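Local coordinates for cytosol aminopeptidase (Staphylococcus aureus subsp. aureus, PDB 3KZW), which probably removes amino acids one at a time from the N-termini of peptides, as a metal-dependent leucyl aminopeptidase of the M17 family, at residues 92-97 with 119-124; 209-214 with 285-290; 314-319 with 506-511; 364-369 with 452-457. One frame throughout, in Å; residues are numbered along the deposited sequence.

Contact 1: 92-97 with 119-124; sequences TYRLIT and FQYIKS
Arg94 carries its CG opposite the backbone N and then runs straight from CG to NE, while Tyr121 also has CG opposite its own N (chi1 -176°); these torsions send two long side chains at each other from opposite directions, one out of strand 92-97 and one off helix 119-124. They meet at their polar ends, where Arg94 NH2 makes a weak hydrogen bond of 3.2 Å to Tyr121 OH. The hydroxyl sits at the edge of the guanidinium, near its plane, and the phenol ring is turned 75° to that plane, so the two flat groups do not stack. The stronger partner of NH2 is Glu125, just beyond the helical segment, whose OE1 forms a salt bridge with it; one arginine nitrogen therefore serves both a hydroxyl from the last turn of the helix and a carboxylate from the residue that follows it.

Beside this polar pair the contact is apolar. Ile96, two residues further along and on the same face of the strand, puts its CD1 3.8 Å from CD1 of Ile122. The same methyl comes to 4.2 Å from Tyr121 CE2, at the edge of the ring and near its plane, so it touches two helix residues at once.

The axes of strand 92-97 and helix 119-124 approach to 10.7 Å and run at 146°, roughly antiparallel. Strand 91-101 lies between strands 39-45 and 81-88 in the six-stranded mixed sheet of the N-terminal domain, and helix 108-124 reaches across to those neighbours as well, Ile122 packing on Ile41 and Tyr121 on Thr83.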
# COMPACT_ATOMS: atom_id res chain seq x y z
N THR A 92 -7.60 62.22 22.34
CA THR A 92 -7.66 60.78 22.56
C THR A 92 -6.98 60.06 21.40
O THR A 92 -7.33 60.26 20.23
CB THR A 92 -9.12 60.28 22.71
OG1 THR A 92 -9.80 61.07 23.69
CG2 THR A 92 -9.16 58.81 23.14
N TYR A 93 -6.01 59.21 21.73
CA TYR A 93 -5.23 58.48 20.74
C TYR A 93 -5.57 57.00 20.75
O TYR A 93 -5.97 56.44 21.78
CB TYR A 93 -3.73 58.67 20.99
CG TYR A 93 -3.18 59.99 20.51
CD1 TYR A 93 -3.31 61.15 21.28
CD2 TYR A 93 -2.51 60.09 19.29
CE1 TYR A 93 -2.80 62.37 20.85
CE2 TYR A 93 -2.00 61.31 18.85
CZ TYR A 93 -2.14 62.44 19.63
OH TYR A 93 -1.64 63.65 19.20
N ARG A 94 -5.41 56.36 19.60
CA ARG A 94 -5.45 54.91 19.51
C ARG A 94 -4.05 54.39 19.79
O ARG A 94 -3.14 54.58 18.98
CB ARG A 94 -5.93 54.46 18.12
CG ARG A 94 -6.13 52.96 17.99
CD ARG A 94 -6.43 52.56 16.56
NE ARG A 94 -6.64 51.12 16.43
CZ ARG A 94 -6.94 50.49 15.30
NH1 ARG A 94 -7.06 51.17 14.16
NH2 ARG A 94 -7.11 49.18 15.30
N LEU A 95 -3.87 53.76 20.95
CA LEU A 95 -2.58 53.21 21.33
C LEU A 95 -2.45 51.76 20.90
O LEU A 95 -3.31 50.93 21.19
CB LEU A 95 -2.36 53.34 22.84
CG LEU A 95 -1.05 52.80 23.44
CD1 LEU A 95 0.16 53.46 22.81
CD2 LEU A 95 -1.04 53.00 24.95
N ILE A 96 -1.36 51.46 20.19
CA ILE A 96 -1.04 50.10 19.77
C ILE A 96 0.23 49.63 20.47
O ILE A 96 1.30 50.22 20.33
CB ILE A 96 -0.91 49.97 18.24
CG1 ILE A 96 -2.24 50.33 17.57
CG2 ILE A 96 -0.49 48.54 17.85
CD1 ILE A 96 -2.14 50.59 16.08
N THR A 97 0.09 48.55 21.24
CA THR A 97 1.16 48.01 22.06
C THR A 97 1.60 46.65 21.54
O THR A 97 0.76 45.79 21.24
CB THR A 97 0.70 47.93 23.54
OG1 THR A 97 0.97 49.18 24.18
CG2 THR A 97 1.39 46.81 24.30
N PHE A 119 3.53 44.78 12.26
CA PHE A 119 3.25 45.20 10.88
C PHE A 119 2.07 44.45 10.25
O PHE A 119 1.35 45.00 9.42
CB PHE A 119 4.49 45.10 10.00
CG PHE A 119 5.59 46.06 10.38
CD1 PHE A 119 5.32 47.42 10.56
CD2 PHE A 119 6.90 45.61 10.53
CE1 PHE A 119 6.34 48.31 10.90
CE2 PHE A 119 7.92 46.50 10.87
CZ PHE A 119 7.64 47.84 11.06
N GLN A 120 1.88 43.20 10.67
CA GLN A 120 0.72 42.40 10.24
C GLN A 120 -0.58 42.98 10.78
O GLN A 120 -1.58 43.02 10.08
CB GLN A 120 0.87 40.94 10.67
CG GLN A 120 1.80 40.13 9.77
CD GLN A 120 2.09 38.75 10.32
OE1 GLN A 120 1.65 38.39 11.42
NE2 GLN A 120 2.85 37.96 9.56
N TYR A 121 -0.54 43.43 12.04
CA TYR A 121 -1.70 44.08 12.65
C TYR A 121 -2.00 45.42 11.98
O TYR A 121 -3.16 45.71 11.68
CB TYR A 121 -1.49 44.27 14.16
CG TYR A 121 -2.69 44.86 14.86
CD1 TYR A 121 -3.78 44.06 15.21
CD2 TYR A 121 -2.75 46.22 15.16
CE1 TYR A 121 -4.89 44.60 15.84
CE2 TYR A 121 -3.87 46.77 15.79
CZ TYR A 121 -4.93 45.95 16.13
OH TYR A 121 -6.03 46.49 16.76
N ILE A 122 -0.96 46.21 11.74
CA ILE A 122 -1.07 47.51 11.08
C ILE A 122 -1.75 47.38 9.72
O ILE A 122 -2.64 48.17 9.40
CB ILE A 122 0.32 48.20 10.93
CG1 ILE A 122 0.98 48.46 12.30
CG2 ILE A 122 0.22 49.50 10.13
CD1 ILE A 122 0.10 49.20 13.31
N LYS A 123 -1.34 46.38 8.93
CA LYS A 123 -1.88 46.17 7.59
C LYS A 123 -3.32 45.65 7.58
O LYS A 123 -4.15 46.13 6.81
CB LYS A 123 -0.97 45.26 6.75
CG LYS A 123 0.26 45.96 6.18
CD LYS A 123 -0.12 46.99 5.10
CE LYS A 123 1.06 47.90 4.76
NZ LYS A 123 0.71 48.89 3.72
N SER A 124 -3.61 44.69 8.45
CA SER A 124 -4.95 44.10 8.53
C SER A 124 -5.98 45.08 9.08
O SER A 124 -7.17 44.94 8.83
CB SER A 124 -4.94 42.82 9.37
OG SER A 124 -4.71 43.11 10.74

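Contact 2: 209-214 with 285-290; sequences MPPNVL and ITYDSG
A water lies 2.7 Å from Thr286 O and 3.0 Å from Leu214 O and can link the two carbonyls, although other acceptors nearby compete for its protons. No direct hydrogen bond joins the segments. The peptide oxygen of Leu214 also approaches the Thr286 side chain, coming to 3.5 Å from its CB. Behind this, the carbonyl oxygen of Pro210 takes two backbone N-H groups, from Leu214 N at 2.8 Å and Val213 N at 2.9 Å, and this curls 209-214 into a compact turn whose Pro211 and Leu214 both meet segment 285-290.

The apolar half of the contact is a proline laid obliquely against an aromatic ring. Pro211 CB is 3.6 Å from Tyr287 CD1, and Pro211 CG is 3.7 Å from the same atom, so one side of the pyrrolidine meets the ring near CD1. Tyr287 gets there by holding CG opposite its backbone N (chi1 -164°), which lays CD1 of the ring against the proline. The hydroxyl at its end is hydrogen-bonded to Pro347 O of a third subunit, and Asn212 ND2 bonds to Val350 O of that same subunit, so this corner of the catalytic domain forms part of an interface in the hexamer.

The turn lies between helices 188-208 and 216-226, with Leu214 packed on Phe219 and Thr286 touching Pro216 of the second helix. In the other segment the chain turns a corner at Thr286, at the end of strand 278-285, and the short strand 287-288 runs on in parallel beside strand 328-338.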
# COMPACT_ATOMS: atom_id res chain seq x y z
N MET A 209 4.08 31.50 -8.28
CA MET A 209 3.58 31.53 -9.64
C MET A 209 3.12 30.14 -10.09
O MET A 209 3.84 29.16 -9.88
CB MET A 209 4.67 32.04 -10.58
CG MET A 209 4.15 32.84 -11.75
SD MET A 209 3.81 34.55 -11.29
CE MET A 209 5.49 35.22 -11.31
N PRO A 210 1.92 30.05 -10.70
CA PRO A 210 1.40 28.78 -11.21
C PRO A 210 2.29 28.21 -12.31
O PRO A 210 2.79 28.97 -13.14
CB PRO A 210 0.03 29.15 -11.79
CG PRO A 210 -0.32 30.45 -11.17
CD PRO A 210 0.97 31.15 -10.94
N PRO A 211 2.48 26.88 -12.33
CA PRO A 211 3.39 26.22 -13.28
C PRO A 211 2.95 26.33 -14.74
O PRO A 211 3.79 26.23 -15.64
CB PRO A 211 3.38 24.76 -12.83
CG PRO A 211 2.11 24.59 -12.09
CD PRO A 211 1.85 25.90 -11.42
N ASN A 212 1.66 26.53 -14.99
CA ASN A 212 1.18 26.76 -16.35
C ASN A 212 1.43 28.19 -16.83
O ASN A 212 1.29 28.48 -18.02
CB ASN A 212 -0.30 26.36 -16.50
CG ASN A 212 -1.22 27.18 -15.61
OD1 ASN A 212 -0.97 27.35 -14.42
ND2 ASN A 212 -2.30 27.67 -16.19
N VAL A 213 1.81 29.06 -15.90
CA VAL A 213 2.19 30.44 -16.21
C VAL A 213 3.71 30.59 -16.23
O VAL A 213 4.28 31.10 -17.20
CB VAL A 213 1.55 31.46 -15.22
CG1 VAL A 213 1.99 32.88 -15.54
CG2 VAL A 213 0.03 31.36 -15.25
N LEU A 214 4.37 30.15 -15.15
CA LEU A 214 5.83 30.20 -15.06
C LEU A 214 6.48 28.92 -15.59
O LEU A 214 6.66 27.94 -14.85
CB LEU A 214 6.30 30.51 -13.63
CG LEU A 214 7.77 30.91 -13.49
CD1 LEU A 214 7.97 32.39 -13.80
CD2 LEU A 214 8.30 30.59 -12.11
N ILE A 285 13.55 23.67 -11.42
CA ILE A 285 12.50 22.80 -11.96
C ILE A 285 11.14 23.45 -11.71
O ILE A 285 10.63 23.44 -10.59
CB ILE A 285 12.57 21.36 -11.38
CG1 ILE A 285 13.93 20.70 -11.67
CG2 ILE A 285 11.43 20.49 -11.92
CD1 ILE A 285 14.25 20.49 -13.16
N THR A 286 10.58 24.03 -12.77
CA THR A 286 9.34 24.80 -12.68
C THR A 286 8.15 23.92 -12.30
O THR A 286 7.22 24.39 -11.62
CB THR A 286 9.04 25.57 -13.99
OG1 THR A 286 8.98 24.65 -15.08
CG2 THR A 286 10.13 26.60 -14.26
N TYR A 287 8.18 22.66 -12.73
CA TYR A 287 7.24 21.66 -12.26
C TYR A 287 7.82 20.25 -12.32
O TYR A 287 8.44 19.87 -13.31
CB TYR A 287 5.92 21.70 -13.03
CG TYR A 287 4.81 20.96 -12.33
CD1 TYR A 287 4.08 21.56 -11.31
CD2 TYR A 287 4.51 19.64 -12.67
CE1 TYR A 287 3.07 20.88 -10.66
CE2 TYR A 287 3.49 18.95 -12.02
CZ TYR A 287 2.78 19.58 -11.02
OH TYR A 287 1.78 18.90 -10.37
N ASP A 288 7.60 19.49 -11.25
CA ASP A 288 8.10 18.13 -11.15
C ASP A 288 6.95 17.14 -10.98
O ASP A 288 6.33 17.08 -9.91
CB ASP A 288 9.09 18.02 -9.98
CG ASP A 288 9.80 16.67 -9.91
OD1 ASP A 288 9.77 15.92 -10.91
OD2 ASP A 288 10.39 16.36 -8.85
N SER A 289 6.64 16.40 -12.04
CA SER A 289 5.66 15.32 -11.97
C SER A 289 6.31 14.01 -11.55
O SER A 289 5.63 13.06 -11.16
CB SER A 289 4.96 15.14 -13.32
OG SER A 289 5.85 14.65 -14.30
N GLY A 290 7.64 13.98 -11.64
CA GLY A 290 8.41 12.79 -11.32
C GLY A 290 8.84 12.04 -12.56
O GLY A 290 9.68 11.14 -12.50
O HOH W 1 6.53 26.96 -12.01

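Contact 3: 314-319 with 506-511; sequences VGIIEA and PTIVQW
Apolar contacts carry the whole of this helix pair, with Ile316 and Ala319 of helix 308-322 facing Ile508 and Val509 of helix 505-512. The axes of the two segments come within 9.6 Å and cross at -37°, both running in broadly the same direction. Ile316 and Ile508 slant past one another in two places: their CG2 methyls are 3.8 Å apart, and CD1 of Ile316 lies 3.8 Å from Ile508 CB. That CD1 gets there because the isoleucine is stretched out at its second torsion (chi2 161°), and the outer end of Ile508 meanwhile leads off from the partner helix. One turn further along, Ala319 CB meets Val509 CG2 at 3.7 Å. The small alanine leaves room for the valine branch close to the helix backbone, and the same CG2 stands 4.4 Å from Ile316 O.

Polar interactions do not bridge the two segments; those nearby point elsewhere. Glu318 OE1 bonds to His226 NE2, and Thr507 OG1 bonds to Glu429 OE1; neither side chain reaches the other segment.

The four touching residues are buried in the catalytic domain, and no other subunit reaches either segment. Helix 188-208 packs against both partners at once, Ser199 on Ala319 and Ile196 on Val509, while Ile508 rests on Met388 and Phe390 of strand 386-391 in the large mixed sheet.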
# COMPACT_ATOMS: atom_id res chain seq x y z
N VAL A 314 18.15 34.10 -7.27
CA VAL A 314 17.76 35.38 -7.86
C VAL A 314 17.58 36.43 -6.76
O VAL A 314 18.02 37.57 -6.90
CB VAL A 314 16.48 35.26 -8.73
CG1 VAL A 314 16.01 36.63 -9.21
CG2 VAL A 314 16.72 34.34 -9.91
N GLY A 315 16.94 36.03 -5.66
CA GLY A 315 16.73 36.90 -4.50
C GLY A 315 18.03 37.36 -3.86
O GLY A 315 18.18 38.54 -3.54
N ILE A 316 18.97 36.43 -3.69
CA ILE A 316 20.28 36.72 -3.11
C ILE A 316 21.05 37.74 -3.96
O ILE A 316 21.61 38.70 -3.43
CB ILE A 316 21.12 35.43 -2.90
CG1 ILE A 316 20.50 34.56 -1.80
CG2 ILE A 316 22.56 35.77 -2.51
CD1 ILE A 316 20.94 33.11 -1.82
N ILE A 317 21.06 37.53 -5.28
CA ILE A 317 21.73 38.43 -6.21
C ILE A 317 21.04 39.80 -6.24
O ILE A 317 21.70 40.84 -6.31
CB ILE A 317 21.86 37.81 -7.62
CG1 ILE A 317 22.75 36.57 -7.57
CG2 ILE A 317 22.41 38.82 -8.63
CD1 ILE A 317 22.65 35.65 -8.77
N GLU A 318 19.70 39.79 -6.18
CA GLU A 318 18.91 41.02 -6.11
C GLU A 318 19.28 41.85 -4.88
O GLU A 318 19.42 43.08 -4.98
CB GLU A 318 17.41 40.69 -6.12
CG GLU A 318 16.47 41.87 -5.81
CD GLU A 318 16.35 42.88 -6.94
OE1 GLU A 318 16.98 42.70 -8.01
OE2 GLU A 318 15.61 43.88 -6.77
N ALA A 319 19.44 41.18 -3.74
CA ALA A 319 19.81 41.85 -2.50
C ALA A 319 21.24 42.38 -2.56
O ALA A 319 21.50 43.52 -2.16
CB ALA A 319 19.64 40.91 -1.32
N PRO A 506 18.42 35.25 3.88
CA PRO A 506 19.02 36.01 4.99
C PRO A 506 20.43 35.55 5.36
O PRO A 506 21.30 36.39 5.60
CB PRO A 506 18.06 35.74 6.15
CG PRO A 506 16.77 35.42 5.51
CD PRO A 506 17.12 34.67 4.26
N THR A 507 20.65 34.24 5.38
CA THR A 507 21.94 33.66 5.75
C THR A 507 23.05 34.01 4.75
O THR A 507 24.12 34.48 5.16
CB THR A 507 21.84 32.12 5.92
OG1 THR A 507 20.95 31.81 7.00
CG2 THR A 507 23.21 31.50 6.22
N ILE A 508 22.79 33.80 3.47
CA ILE A 508 23.80 34.03 2.43
C ILE A 508 24.13 35.51 2.26
O ILE A 508 25.29 35.87 2.10
CB ILE A 508 23.39 33.38 1.07
CG1 ILE A 508 23.12 31.88 1.24
CG2 ILE A 508 24.45 33.63 -0.01
CD1 ILE A 508 24.30 31.06 1.76
N VAL A 509 23.10 36.36 2.31
CA VAL A 509 23.30 37.81 2.24
C VAL A 509 24.21 38.29 3.38
O VAL A 509 25.15 39.06 3.15
CB VAL A 509 21.94 38.58 2.25
CG1 VAL A 509 22.14 40.07 2.53
CG2 VAL A 509 21.22 38.39 0.93
N GLN A 510 23.94 37.81 4.59
CA GLN A 510 24.76 38.13 5.75
C GLN A 510 26.21 37.67 5.56
O GLN A 510 27.14 38.38 5.92
CB GLN A 510 24.15 37.52 7.02
CG GLN A 510 24.84 37.90 8.32
CD GLN A 510 24.88 39.40 8.55
OE1 GLN A 510 25.95 39.96 8.81
NE2 GLN A 510 23.73 40.06 8.45
N TRP A 511 26.37 36.48 4.98
CA TRP A 511 27.69 35.93 4.67
C TRP A 511 28.41 36.76 3.61
O TRP A 511 29.62 37.00 3.71
CB TRP A 511 27.58 34.47 4.23
CG TRP A 511 28.91 33.85 3.88
CD1 TRP A 511 29.83 33.36 4.76
CD2 TRP A 511 29.46 33.68 2.57
NE1 TRP A 511 30.92 32.88 4.07
CE2 TRP A 511 30.72 33.07 2.73
CE3 TRP A 511 29.01 33.99 1.28
CZ2 TRP A 511 31.54 32.75 1.64
CZ3 TRP A 511 29.83 33.67 0.20
CH2 TRP A 511 31.08 33.06 0.39

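Contact 4: 364-369 with 452-457; sequences TDAEGR and LVNHTN
Ala366 and Arg369 lie in the NTDAEGRL signature of M17 aminopeptidases, and both meet Asn454, just after strand 452-453. In relatives, acidic side chains of this motif bind the catalytic metals.

Two hydrogen bonds cross the contact. Asn454 ND2 donates to Ala366 O at 3.2 Å, with an angle of 136° at the hydrogen; the donor sits above the carbonyl plane, 43° out of it, rather than on a lone pair. That amide is held at both ends, since OD1 accepts from Met362 N and ND2 also reaches Asn363 O, so its orientation is probably fixed by the backbone at the start of the signature. In return, Arg369 NH1 gives a weak hydrogen bond of 2.9 Å to Asn454 O. Arg369 CD lies 3.2 Å from Asn454 O; beyond it the bend at chi3 (78°) turns the guanidinium so that NH1 also comes to that oxygen, obliquely to its plane.

Van der Waals packing fills in the rest. Ala366 CB touches Asn454 ND2 at 3.5 Å, while Phe464, Ala465 and Phe468 of helix 461-470 pack against the arginine. His455 lies near the guanidinium without bonding to it, its NE2 5.8 Å from Arg369 NH1. Within 364-369, Ala366 CB lies 3.5 Å above one face of the Arg369 guanidinium, offset toward its rim.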
# COMPACT_ATOMS: atom_id res chain seq x y z
N THR A 364 13.59 8.72 -12.45
CA THR A 364 13.35 10.01 -13.11
C THR A 364 12.88 11.09 -12.13
O THR A 364 12.85 12.28 -12.47
CB THR A 364 12.36 9.90 -14.29
OG1 THR A 364 11.10 9.39 -13.82
CG2 THR A 364 12.91 8.97 -15.37
N ASP A 365 12.50 10.68 -10.92
CA ASP A 365 12.10 11.62 -9.87
C ASP A 365 13.33 12.19 -9.15
O ASP A 365 13.23 13.13 -8.36
CB ASP A 365 11.14 10.96 -8.89
CG ASP A 365 10.37 11.97 -8.04
OD1 ASP A 365 10.43 13.18 -8.33
OD2 ASP A 365 9.69 11.54 -7.08
N ALA A 366 14.50 11.61 -9.43
CA ALA A 366 15.77 12.16 -9.00
C ALA A 366 16.32 13.09 -10.08
O ALA A 366 17.47 12.95 -10.52
CB ALA A 366 16.75 11.05 -8.67
N GLU A 367 15.49 14.03 -10.51
CA GLU A 367 15.80 14.93 -11.63
C GLU A 367 16.67 16.12 -11.21
O GLU A 367 17.43 16.66 -12.02
CB GLU A 367 14.51 15.40 -12.32
CG GLU A 367 13.79 16.61 -11.69
CD GLU A 367 13.19 16.34 -10.31
OE1 GLU A 367 12.76 15.20 -10.03
OE2 GLU A 367 13.14 17.29 -9.50
N GLY A 368 16.55 16.51 -9.94
CA GLY A 368 17.24 17.69 -9.43
C GLY A 368 18.74 17.58 -9.50
O GLY A 368 19.41 18.49 -9.98
N ARG A 369 19.28 16.46 -9.02
CA ARG A 369 20.72 16.22 -9.03
C ARG A 369 21.30 16.19 -10.45
O ARG A 369 22.47 16.50 -10.65
CB ARG A 369 21.06 14.93 -8.27
CG ARG A 369 20.48 13.65 -8.87
CD ARG A 369 20.46 12.51 -7.87
NE ARG A 369 19.36 12.64 -6.91
CZ ARG A 369 19.07 11.75 -5.97
NH1 ARG A 369 19.80 10.64 -5.84
NH2 ARG A 369 18.05 11.96 -5.15
N LEU A 452 28.39 6.84 -13.99
CA LEU A 452 27.64 7.21 -12.79
C LEU A 452 26.19 6.74 -12.83
O LEU A 452 25.64 6.49 -13.91
CB LEU A 452 27.69 8.73 -12.58
CG LEU A 452 29.05 9.41 -12.37
CD1 LEU A 452 28.93 10.91 -12.60
CD2 LEU A 452 29.64 9.11 -11.00
N VAL A 453 25.59 6.62 -11.65
CA VAL A 453 24.17 6.30 -11.51
C VAL A 453 23.52 7.38 -10.63
O VAL A 453 24.16 7.91 -9.72
CB VAL A 453 23.96 4.86 -10.95
CG1 VAL A 453 24.38 4.74 -9.48
CG2 VAL A 453 22.52 4.40 -11.14
N ASN A 454 22.27 7.71 -10.92
CA ASN A 454 21.61 8.84 -10.25
C ASN A 454 20.76 8.45 -9.03
O ASN A 454 20.18 9.32 -8.37
CB ASN A 454 20.79 9.68 -11.24
CG ASN A 454 19.39 9.13 -11.48
OD1 ASN A 454 19.19 7.93 -11.61
ND2 ASN A 454 18.41 10.03 -11.54
N HIS A 455 20.70 7.16 -8.72
CA HIS A 455 19.83 6.68 -7.65
C HIS A 455 20.34 5.39 -7.01
O HIS A 455 20.86 4.51 -7.69
CB HIS A 455 18.41 6.48 -8.17
CG HIS A 455 17.39 6.25 -7.10
ND1 HIS A 455 16.75 5.04 -6.94
CD2 HIS A 455 16.88 7.07 -6.15
CE1 HIS A 455 15.89 5.13 -5.93
NE2 HIS A 455 15.96 6.35 -5.43
N THR A 456 20.18 5.31 -5.69
CA THR A 456 20.48 4.10 -4.94
C THR A 456 19.20 3.56 -4.30
O THR A 456 18.32 4.33 -3.89
CB THR A 456 21.55 4.34 -3.84
OG1 THR A 456 21.81 3.12 -3.13
CG2 THR A 456 21.11 5.43 -2.84
N ASN A 457 19.09 2.23 -4.22
CA ASN A 457 17.98 1.61 -3.52
C ASN A 457 18.25 1.48 -2.02
O ASN A 457 17.35 1.17 -1.24
CB ASN A 457 17.63 0.26 -4.14
CG ASN A 457 16.93 0.41 -5.48
OD1 ASN A 457 15.90 1.08 -5.60
ND2 ASN A 457 17.48 -0.24 -6.51

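In the fold
Contacts 2 and 4 meet at what is probably the active site. Gly290 O and Thr364 OG1 are 2.6 Å apart, a probable hydrogen bond, and the like-charged carboxylates of Asp288 and Glu367 lie close together; Lys295 forms salt bridges with both Asp288 and Asp365. Such an acidic cluster is consistent with the two-metal centre of relatives, whereas a bound sodium lies about 13 Å from the Arg369 side chain. Contact 3 belongs to the same catalytic domain but packs its interior, with nearest atoms about 9 Å from contact 2 and about 16 Å from contact 4. Contact 1 stands apart in the N-terminal domain, its centre about 52 Å from that of contact 4, across the chain's centre.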